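Local structure of methylmalonyl-CoA carboxyltransferase 5S subunit (Propionibacterium freudenreichii subsp. shermanii, 1RQB) at residues G26-V31 and V248-I253; G60-E65 and R98-L103; M131-V136 and G157-G162. The protein transfers a carboxyl group from the biotin of the 1.3S subunit to pyruvate, forming oxaloacetate, with one cobalt ion bound per subunit. One frame throughout, in Å; residues are numbered along the deposited sequence.

Interaction 1 (G26-V31 and V248-I253); sequences GITELV and VVDTAI
Thr251, Thr28 and Val248 contribute the largest areas to the pairing of Gly26-Glu29 with Val248-Thr251, two parallel strands whose axes approach to 4.6 Å at 30°. Thr251 works mainly through its backbone: its N donates to Thr28 O at 3.0 Å, and its O receives Leu30 N. Its hydroxyl meets the methyl CG2 of Ile27 and finds its hydrogen-bond partner in Thr265. Next to it on the same face, Ile27 CD1 presses on Val249 CG2 at 3.4 Å, tighter than usual for two carbons.

Thr28 continues the ladder by donating from N to Val249 O at 3.0 Å (167° at the hydrogen). On the other face its side chain lies alongside that of Asp250, Asp250 OD1 standing 3.3 Å from Thr28 CB. With OG1 anti to the carbonyl carbon (chi1 -78°), the hydroxyl reaches Val248 CG1, a water shared with Asp250 OD1, and Ser63 OG on the adjoining strand. Such parallel pairing closes the TIM barrel here, joining its first strand to its eighth. As a second-shell partner, Asp250 OD2 hydrogen-bonds to ND1 of His226, itself a cobalt ligand, and it also makes a salt bridge to Arg135.

At the last bridge Glu29 curls its side chain forward, bent at chi2, to cap the turn into helix 31-39. Its OE2 accepts Ile253 N at 2.9 Å on the syn lone pair and Val31 N at 3.0 Å on the anti one, while OE1 bonds to Thr265 OG1. Leu30 CD1 packs against Asp250 CB at 3.6 Å, with His226 also against the leucine.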
loop_
_atom_site.group_PDB
_atom_site.type_symbol
_atom_site.label_atom_id
_atom_site.label_comp_id
_atom_site.label_asym_id
_atom_site.label_seq_id
_atom_site.Cartn_x
_atom_site.Cartn_y
_atom_site.Cartn_z
ATOM N N GLY A 26 14.966 9.542 11.964
ATOM C CA GLY A 26 15.910 8.847 11.107
ATOM C C GLY A 26 15.217 7.765 10.291
ATOM O O GLY A 26 14.204 7.213 10.714
ATOM N N ILE A 27 15.781 7.443 9.134
ATOM C CA ILE A 27 15.205 6.412 8.259
ATOM C C ILE A 27 16.270 5.373 7.906
ATOM O O ILE A 27 17.385 5.723 7.522
ATOM C CB ILE A 27 14.730 6.998 6.918
ATOM C CG1 ILE A 27 13.600 8.007 7.150
ATOM C CG2 ILE A 27 14.318 5.852 5.966
ATOM C CD1 ILE A 27 12.328 7.416 7.666
ATOM N N THR A 28 15.910 4.102 8.054
ATOM C CA THR A 28 16.799 2.999 7.661
ATOM C C THR A 28 16.237 2.406 6.367
ATOM O O THR A 28 15.056 2.065 6.301
ATOM C CB THR A 28 16.874 1.912 8.754
ATOM O OG1 THR A 28 17.740 2.360 9.798
ATOM C CG2 THR A 28 17.427 0.581 8.186
ATOM N N GLU A 29 17.073 2.317 5.331
ATOM C CA GLU A 29 16.659 1.782 4.025
ATOM C C GLU A 29 16.860 0.264 4.002
ATOM O O GLU A 29 17.914 -0.236 4.391
ATOM C CB GLU A 29 17.461 2.454 2.906
ATOM C CG GLU A 29 17.118 1.973 1.485
ATOM C CD GLU A 29 15.643 2.135 1.119
ATOM O OE1 GLU A 29 15.076 3.260 1.207
ATOM O OE2 GLU A 29 15.047 1.120 0.731
ATOM N N LEU A 30 15.859 -0.458 3.490
ATOM C CA LEU A 30 15.878 -1.928 3.497
ATOM C C LEU A 30 15.966 -2.537 2.095
ATOM O O LEU A 30 15.951 -3.761 1.966
ATOM C CB LEU A 30 14.583 -2.437 4.133
ATOM C CG LEU A 30 14.259 -1.951 5.547
ATOM C CD1 LEU A 30 12.799 -2.305 5.890
ATOM C CD2 LEU A 30 15.214 -2.625 6.531
ATOM N N VAL A 31 16.077 -1.724 1.055
ATOM C CA VAL A 31 16.054 -2.262 -0.314
ATOM C C VAL A 31 17.140 -3.303 -0.591
ATOM O O VAL A 31 16.909 -4.232 -1.365
ATOM C CB VAL A 31 16.147 -1.134 -1.398
ATOM C CG1 VAL A 31 17.525 -0.470 -1.368
ATOM C CG2 VAL A 31 15.872 -1.724 -2.796
ATOM N N VAL A 248 14.007 6.131 14.860
ATOM C CA VAL A 248 14.271 5.723 13.472
ATOM C C VAL A 248 13.193 4.745 13.000
ATOM O O VAL A 248 12.741 3.906 13.778
ATOM C CB VAL A 248 15.634 4.945 13.364
ATOM C CG1 VAL A 248 15.876 4.466 11.902
ATOM C CG2 VAL A 248 16.796 5.808 13.877
ATOM N N VAL A 249 12.774 4.839 11.735
ATOM C CA VAL A 249 11.810 3.863 11.205
ATOM C C VAL A 249 12.399 3.239 9.937
ATOM O O VAL A 249 13.141 3.904 9.214
ATOM C CB VAL A 249 10.412 4.508 10.916
ATOM C CG1 VAL A 249 9.777 4.996 12.247
ATOM C CG2 VAL A 249 10.545 5.662 9.944
ATOM N N ASP A 250 12.127 1.948 9.701
ATOM C CA ASP A 250 12.651 1.234 8.525
ATOM C C ASP A 250 11.643 1.296 7.377
ATOM O O ASP A 250 10.447 1.083 7.576
ATOM C CB ASP A 250 12.909 -0.249 8.831
ATOM C CG ASP A 250 13.933 -0.469 9.923
ATOM O OD1 ASP A 250 14.430 0.520 10.502
ATOM O OD2 ASP A 250 14.235 -1.653 10.200
ATOM N N THR A 251 12.138 1.562 6.168
ATOM C CA THR A 251 11.276 1.639 4.980
ATOM C C THR A 251 12.036 1.096 3.768
ATOM O O THR A 251 13.242 0.857 3.823
ATOM C CB THR A 251 10.855 3.110 4.681
ATOM O OG1 THR A 251 12.030 3.882 4.387
ATOM C CG2 THR A 251 10.146 3.735 5.893
ATOM N N ALA A 252 11.313 0.913 2.671
ATOM C CA ALA A 252 11.922 0.409 1.429
ATOM C C ALA A 252 11.588 1.377 0.293
ATOM O O ALA A 252 10.460 1.861 0.206
ATOM C CB ALA A 252 11.364 -0.991 1.093
ATOM N N ILE A 253 12.558 1.640 -0.587
ATOM C CA ILE A 253 12.318 2.546 -1.721
ATOM C C ILE A 253 11.010 2.130 -2.400
ATOM O O ILE A 253 10.725 0.943 -2.551
ATOM C CB ILE A 253 13.537 2.550 -2.684
ATOM C CG1 ILE A 253 13.566 3.863 -3.496
ATOM C CG2 ILE A 253 13.507 1.320 -3.574
ATOM C CD1 ILE A 253 13.834 5.106 -2.645
HETATM O O HOH W 1 17.152 0.679 11.801
#

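Interaction 2 (G60-E65 and R98-L103); sequences GYWSVE and RLQMLL
Arg98 lays its guanidinium flat on the indole of Trp62, the centres 4.1 Å apart and the planes 14° from parallel. NE1 of Trp62 stands over the middle of the guanidinium, whereas CZ of Arg98 sits off-centre above the five-membered ring, a cation-pi contact at 32° from its normal. NH1 of Arg98 also donates to Trp62 O at 2.8 Å, within the carbonyl plane, so residue 62 holds the guanidinium by both face and edge. A serine in place of Trp62 would probably leave the guanidinium without its stacking surface and freer to swing about the remaining bond to the carbonyl.

At the opposite end of the indole, Gln100 OE1 approaches the ring edge, 3.6 Å from Trp62 CZ3. Ser63 OG fixes this amide by donating to OE1 at 2.6 Å from above the carbonyl plane, and a water joins Gln100 NE2 to Glu65 OE1. In the backbone, Val64 N donates to Arg98 O at 2.9 Å and Gln100 N to Val64 O at 3.0 Å. Farther out, Glu65 OE2 holds Arg33 in a salt bridge. These strands are neighbours in the TIM barrel, flanked by strands 23-29 and 133-136, with helix 116-128 packed on Met101 and Leu103.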
loop_
_atom_site.group_PDB
_atom_site.type_symbol
_atom_site.label_atom_id
_atom_site.label_comp_id
_atom_site.label_asym_id
_atom_site.label_seq_id
_atom_site.Cartn_x
_atom_site.Cartn_y
_atom_site.Cartn_z
ATOM N N GLY A 60 21.078 10.148 2.767
ATOM C CA GLY A 60 20.851 10.662 4.115
ATOM C C GLY A 60 20.231 9.689 5.115
ATOM O O GLY A 60 19.720 10.094 6.157
ATOM N N TYR A 61 20.294 8.398 4.819
ATOM C CA TYR A 61 19.707 7.379 5.704
ATOM C C TYR A 61 20.511 7.244 6.999
ATOM O O TYR A 61 21.724 7.453 7.015
ATOM C CB TYR A 61 19.716 6.024 5.007
ATOM C CG TYR A 61 18.860 5.934 3.780
ATOM C CD1 TYR A 61 19.432 5.722 2.523
ATOM C CD2 TYR A 61 17.470 5.989 3.875
ATOM C CE1 TYR A 61 18.632 5.556 1.382
ATOM C CE2 TYR A 61 16.660 5.821 2.745
ATOM C CZ TYR A 61 17.250 5.600 1.506
ATOM O OH TYR A 61 16.456 5.374 0.410
ATOM N N TRP A 62 19.835 6.858 8.079
ATOM C CA TRP A 62 20.518 6.631 9.362
ATOM C C TRP A 62 21.407 5.393 9.206
ATOM O O TRP A 62 22.545 5.353 9.670
ATOM C CB TRP A 62 19.501 6.400 10.485
ATOM C CG TRP A 62 20.181 6.203 11.816
ATOM C CD1 TRP A 62 20.774 7.166 12.587
ATOM C CD2 TRP A 62 20.452 4.952 12.454
ATOM N NE1 TRP A 62 21.415 6.584 13.663
ATOM C CE2 TRP A 62 21.231 5.228 13.606
ATOM C CE3 TRP A 62 20.121 3.623 12.161
ATOM C CZ2 TRP A 62 21.685 4.216 14.469
ATOM C CZ3 TRP A 62 20.572 2.613 13.021
ATOM C CH2 TRP A 62 21.346 2.919 14.160
ATOM N N SER A 63 20.867 4.373 8.544
ATOM C CA SER A 63 21.617 3.141 8.258
ATOM C C SER A 63 21.041 2.500 6.996
ATOM O O SER A 63 19.944 2.839 6.555
ATOM C CB SER A 63 21.545 2.134 9.425
ATOM O OG SER A 63 20.256 1.548 9.543
ATOM N N VAL A 64 21.818 1.594 6.423
ATOM C CA VAL A 64 21.445 0.852 5.210
ATOM C C VAL A 64 21.518 -0.643 5.527
ATOM O O VAL A 64 22.599 -1.187 5.746
ATOM C CB VAL A 64 22.427 1.183 4.065
ATOM C CG1 VAL A 64 22.066 0.387 2.813
ATOM C CG2 VAL A 64 22.383 2.707 3.775
ATOM N N GLU A 65 20.372 -1.317 5.578
ATOM C CA GLU A 65 20.418 -2.753 5.887
ATOM C C GLU A 65 20.881 -3.459 4.611
ATOM O O GLU A 65 20.260 -3.307 3.561
ATOM C CB GLU A 65 19.033 -3.250 6.331
ATOM C CG GLU A 65 19.088 -4.648 6.952
ATOM C CD GLU A 65 17.720 -5.288 7.091
ATOM O OE1 GLU A 65 17.338 -5.638 8.227
ATOM O OE2 GLU A 65 17.038 -5.447 6.057
ATOM N N ARG A 98 26.223 3.909 7.558
ATOM C CA ARG A 98 26.249 2.897 8.622
ATOM C C ARG A 98 25.639 1.631 8.018
ATOM O O ARG A 98 24.454 1.618 7.690
ATOM C CB ARG A 98 25.368 3.265 9.829
ATOM C CG ARG A 98 25.744 4.493 10.610
ATOM C CD ARG A 98 24.897 4.550 11.892
ATOM N NE ARG A 98 25.177 5.750 12.672
ATOM C CZ ARG A 98 24.745 6.967 12.354
ATOM N NH1 ARG A 98 23.996 7.164 11.265
ATOM N NH2 ARG A 98 25.078 7.997 13.121
ATOM N N LEU A 99 26.437 0.585 7.846
ATOM C CA LEU A 99 25.887 -0.660 7.292
ATOM C C LEU A 99 25.222 -1.432 8.431
ATOM O O LEU A 99 25.721 -1.443 9.556
ATOM C CB LEU A 99 26.989 -1.503 6.651
ATOM C CG LEU A 99 27.792 -0.798 5.550
ATOM C CD1 LEU A 99 28.664 -1.826 4.820
ATOM C CD2 LEU A 99 26.857 -0.117 4.573
ATOM N N GLN A 100 24.094 -2.071 8.133
ATOM C CA GLN A 100 23.358 -2.798 9.176
ATOM C C GLN A 100 23.025 -4.211 8.698
ATOM O O GLN A 100 22.798 -4.436 7.510
ATOM C CB GLN A 100 22.074 -2.024 9.484
ATOM C CG GLN A 100 21.214 -2.603 10.582
ATOM C CD GLN A 100 20.125 -1.627 11.019
ATOM O OE1 GLN A 100 20.385 -0.439 11.202
ATOM N NE2 GLN A 100 18.908 -2.132 11.201
HETATM N N MSE A 101 23.016 -5.159 9.634
HETATM C CA MSE A 101 22.661 -6.548 9.307
HETATM C C MSE A 101 21.687 -7.067 10.365
HETATM O O MSE A 101 21.558 -6.490 11.444
HETATM C CB MSE A 101 23.887 -7.471 9.315
HETATM C CG MSE A 101 24.484 -7.735 10.707
HETATM SE SE MSE A 101 25.819 -9.193 10.728
HETATM C CE MSE A 101 24.722 -10.589 9.945
ATOM N N LEU A 102 21.003 -8.152 10.019
ATOM C CA LEU A 102 20.081 -8.846 10.927
ATOM C C LEU A 102 20.778 -10.155 11.301
ATOM O O LEU A 102 21.183 -10.913 10.420
ATOM C CB LEU A 102 18.751 -9.157 10.220
ATOM C CG LEU A 102 17.734 -9.895 11.105
ATOM C CD1 LEU A 102 17.251 -8.955 12.207
ATOM C CD2 LEU A 102 16.545 -10.395 10.273
ATOM N N LEU A 103 20.937 -10.403 12.601
ATOM C CA LEU A 103 21.644 -11.596 13.089
ATOM C C LEU A 103 20.772 -12.293 14.135
ATOM O O LEU A 103 20.385 -11.674 15.124
ATOM C CB LEU A 103 22.967 -11.162 13.722
ATOM C CG LEU A 103 23.894 -12.272 14.216
ATOM C CD1 LEU A 103 24.382 -13.100 13.018
ATOM C CD2 LEU A 103 25.064 -11.649 14.953
HETATM O O HOH W 2 24.259 5.917 7.226
HETATM O O HOH W 3 18.649 -5.080 10.493
#

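Interaction 3 (M131-V136 and G157-G162); sequences MDVFRV and GKHAQG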
loop_
_atom_site.group_PDB
_atom_site.type_symbol
_atom_site.label_atom_id
_atom_site.label_comp_id
_atom_site.label_asym_id
_atom_site.label_seq_id
_atom_site.Cartn_x
_atom_site.Cartn_y
_atom_site.Cartn_z
HETATM N N MSE A 131 30.813 -4.215 8.929
HETATM C CA MSE A 131 29.479 -4.058 9.531
HETATM C C MSE A 131 29.522 -3.015 10.652
HETATM O O MSE A 131 30.440 -3.013 11.470
HETATM C CB MSE A 131 29.001 -5.406 10.061
HETATM C CG MSE A 131 27.548 -5.404 10.445
HETATM SE SE MSE A 131 26.510 -4.758 8.930
HETATM C CE MSE A 131 26.982 -6.071 7.624
ATOM N N ASP A 132 28.515 -2.139 10.705
ATOM C CA ASP A 132 28.468 -1.066 11.712
ATOM C C ASP A 132 27.384 -1.322 12.762
ATOM O O ASP A 132 27.628 -1.198 13.962
ATOM C CB ASP A 132 28.173 0.294 11.052
ATOM C CG ASP A 132 29.277 0.752 10.114
ATOM O OD1 ASP A 132 30.438 0.862 10.573
ATOM O OD2 ASP A 132 28.986 1.011 8.921
ATOM N N VAL A 133 26.178 -1.646 12.303
ATOM C CA VAL A 133 25.048 -1.869 13.218
ATOM C C VAL A 133 24.615 -3.333 13.137
ATOM O O VAL A 133 24.384 -3.872 12.055
ATOM C CB VAL A 133 23.835 -0.967 12.840
ATOM C CG1 VAL A 133 22.668 -1.228 13.788
ATOM C CG2 VAL A 133 24.237 0.509 12.892
ATOM N N PHE A 134 24.515 -3.970 14.294
ATOM C CA PHE A 134 24.092 -5.375 14.348
ATOM C C PHE A 134 22.728 -5.481 15.031
ATOM O O PHE A 134 22.600 -5.247 16.232
ATOM C CB PHE A 134 25.086 -6.218 15.156
ATOM C CG PHE A 134 26.443 -6.371 14.506
ATOM C CD1 PHE A 134 27.376 -5.337 14.545
ATOM C CD2 PHE A 134 26.799 -7.579 13.904
ATOM C CE1 PHE A 134 28.667 -5.510 13.992
ATOM C CE2 PHE A 134 28.068 -7.766 13.355
ATOM C CZ PHE A 134 29.007 -6.726 13.403
ATOM N N ARG A 135 21.699 -5.816 14.270
ATOM C CA ARG A 135 20.379 -6.008 14.888
ATOM C C ARG A 135 20.309 -7.473 15.321
ATOM O O ARG A 135 20.161 -8.373 14.496
ATOM C CB ARG A 135 19.258 -5.657 13.906
ATOM C CG ARG A 135 17.851 -5.952 14.456
ATOM C CD ARG A 135 16.766 -5.438 13.509
ATOM N NE ARG A 135 16.745 -3.979 13.463
ATOM C CZ ARG A 135 16.016 -3.264 12.612
ATOM N NH1 ARG A 135 15.248 -3.874 11.716
ATOM N NH2 ARG A 135 16.028 -1.941 12.682
ATOM N N VAL A 136 20.453 -7.708 16.619
ATOM C CA VAL A 136 20.461 -9.081 17.147
ATOM C C VAL A 136 19.060 -9.456 17.630
ATOM O O VAL A 136 18.467 -8.727 18.424
ATOM C CB VAL A 136 21.444 -9.198 18.336
ATOM C CG1 VAL A 136 21.560 -10.651 18.773
ATOM C CG2 VAL A 136 22.819 -8.656 17.928
ATOM N N GLY A 157 33.444 -2.914 19.203
ATOM C CA GLY A 157 33.233 -1.478 19.180
ATOM C C GLY A 157 32.126 -1.025 18.232
ATOM O O GLY A 157 32.077 0.136 17.832
ATOM N N LYS A 158 31.224 -1.934 17.885
ATOM C CA LYS A 158 30.138 -1.596 16.953
ATOM C C LYS A 158 28.839 -1.328 17.717
ATOM O O LYS A 158 28.794 -1.411 18.943
ATOM C CB LYS A 158 29.964 -2.721 15.928
ATOM C CG LYS A 158 31.252 -2.985 15.143
ATOM C CD LYS A 158 31.774 -1.714 14.475
ATOM C CE LYS A 158 33.076 -1.983 13.715
ATOM N NZ LYS A 158 33.658 -0.740 13.107
ATOM N N HIS A 159 27.785 -1.002 16.970
ATOM C CA HIS A 159 26.480 -0.653 17.553
ATOM C C HIS A 159 25.628 -1.912 17.721
ATOM O O HIS A 159 25.300 -2.580 16.742
ATOM C CB HIS A 159 25.763 0.335 16.622
ATOM C CG HIS A 159 24.453 0.836 17.149
ATOM N ND1 HIS A 159 24.244 2.156 17.481
ATOM C CD2 HIS A 159 23.283 0.194 17.392
ATOM C CE1 HIS A 159 23.000 2.308 17.906
ATOM N NE2 HIS A 159 22.397 1.133 17.861
ATOM N N ALA A 160 25.251 -2.221 18.961
ATOM C CA ALA A 160 24.438 -3.416 19.224
ATOM C C ALA A 160 22.974 -3.002 19.385
ATOM O O ALA A 160 22.615 -2.253 20.292
ATOM C CB ALA A 160 24.916 -4.119 20.488
ATOM N N GLN A 161 22.134 -3.497 18.493
ATOM C CA GLN A 161 20.703 -3.173 18.558
ATOM C C GLN A 161 19.940 -4.424 18.999
ATOM O O GLN A 161 19.807 -5.383 18.240
ATOM C CB GLN A 161 20.232 -2.685 17.184
ATOM C CG GLN A 161 18.800 -2.226 17.156
ATOM C CD GLN A 161 18.479 -1.440 15.891
ATOM O OE1 GLN A 161 17.987 -1.991 14.909
ATOM N NE2 GLN A 161 18.778 -0.153 15.908
ATOM N N GLY A 162 19.467 -4.408 20.247
ATOM C CA GLY A 162 18.728 -5.538 20.796
ATOM C C GLY A 162 17.335 -5.508 20.204
ATOM O O GLY A 162 16.728 -4.442 20.119
HETATM O O HOH W 4 31.215 1.461 13.012
#
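Backbone hydrogen bonds tie Val133-Val136 to His159-Gly162 in parallel register, the strand axes 4.9 Å apart. Phe134 both donates to and accepts from the same neighbouring strand: its N meets His159 O at 2.9 Å almost straight (175° at the hydrogen), and its O receives Gln161 N. Asp132 O and Val136 N extend the ladder at its two ends, to His159 N and Gln161 O.

The side-chain hydrogen bonds centre on Gln161 OE1. Arg135 grips that oxygen side-on, through NE at 2.8 Å and NH2 at 3.0 Å, with OE1 in the guanidinium plane and the two flat groups 23° apart. A bend at chi3 (-68°) in Arg135 brings this edge round to the amide. Gln161 NE2 is engaged by Ser191 OG, and Arg135 NH1 by Asp250, probably holding both groups against rotation.

Electrostatic contact is looser at the N-terminal end of the pair. Asp132 OD1 and Lys158 NZ, 4.4 Å apart, share a water, while Asp132 OD2 binds Leu99 N and Arg91.

Apolar contacts are few: Lys158 CB lies at the ring edge of Phe134, 3.6 Å from CE1; on the face of Val133, its CG1 meets His159 CD2 at 3.9 Å, and His159 NE2 bonds to Ser191 OG. The two strands and helix 144-155 form a beta-alpha-beta unit: Val153 of the helix packs on Phe134, Lys158 and Ala160, and strands 99-103 and 191-193 flank the pair.

All three interactions belong to one curled parallel sheet, the TIM barrel of the carboxyltransferase domain. Interaction 1 joins sequence-distant strands and so encloses the other two along the chain; interaction 2 closes before interaction 3 opens. Centres of interactions 1 and 2 lie about 9 Å apart, as do those of 2 and 3, whereas 1 and 3 are separated by about 16 Å. Strands 23-29 and 63-68 are neighbours, as are 99-103 and 133-136, so the pairs run on round the barrel wall. Asp250 and Arg135 are the direct tie between interactions 1 and 3, linking distant strands beside the cobalt ligand His226.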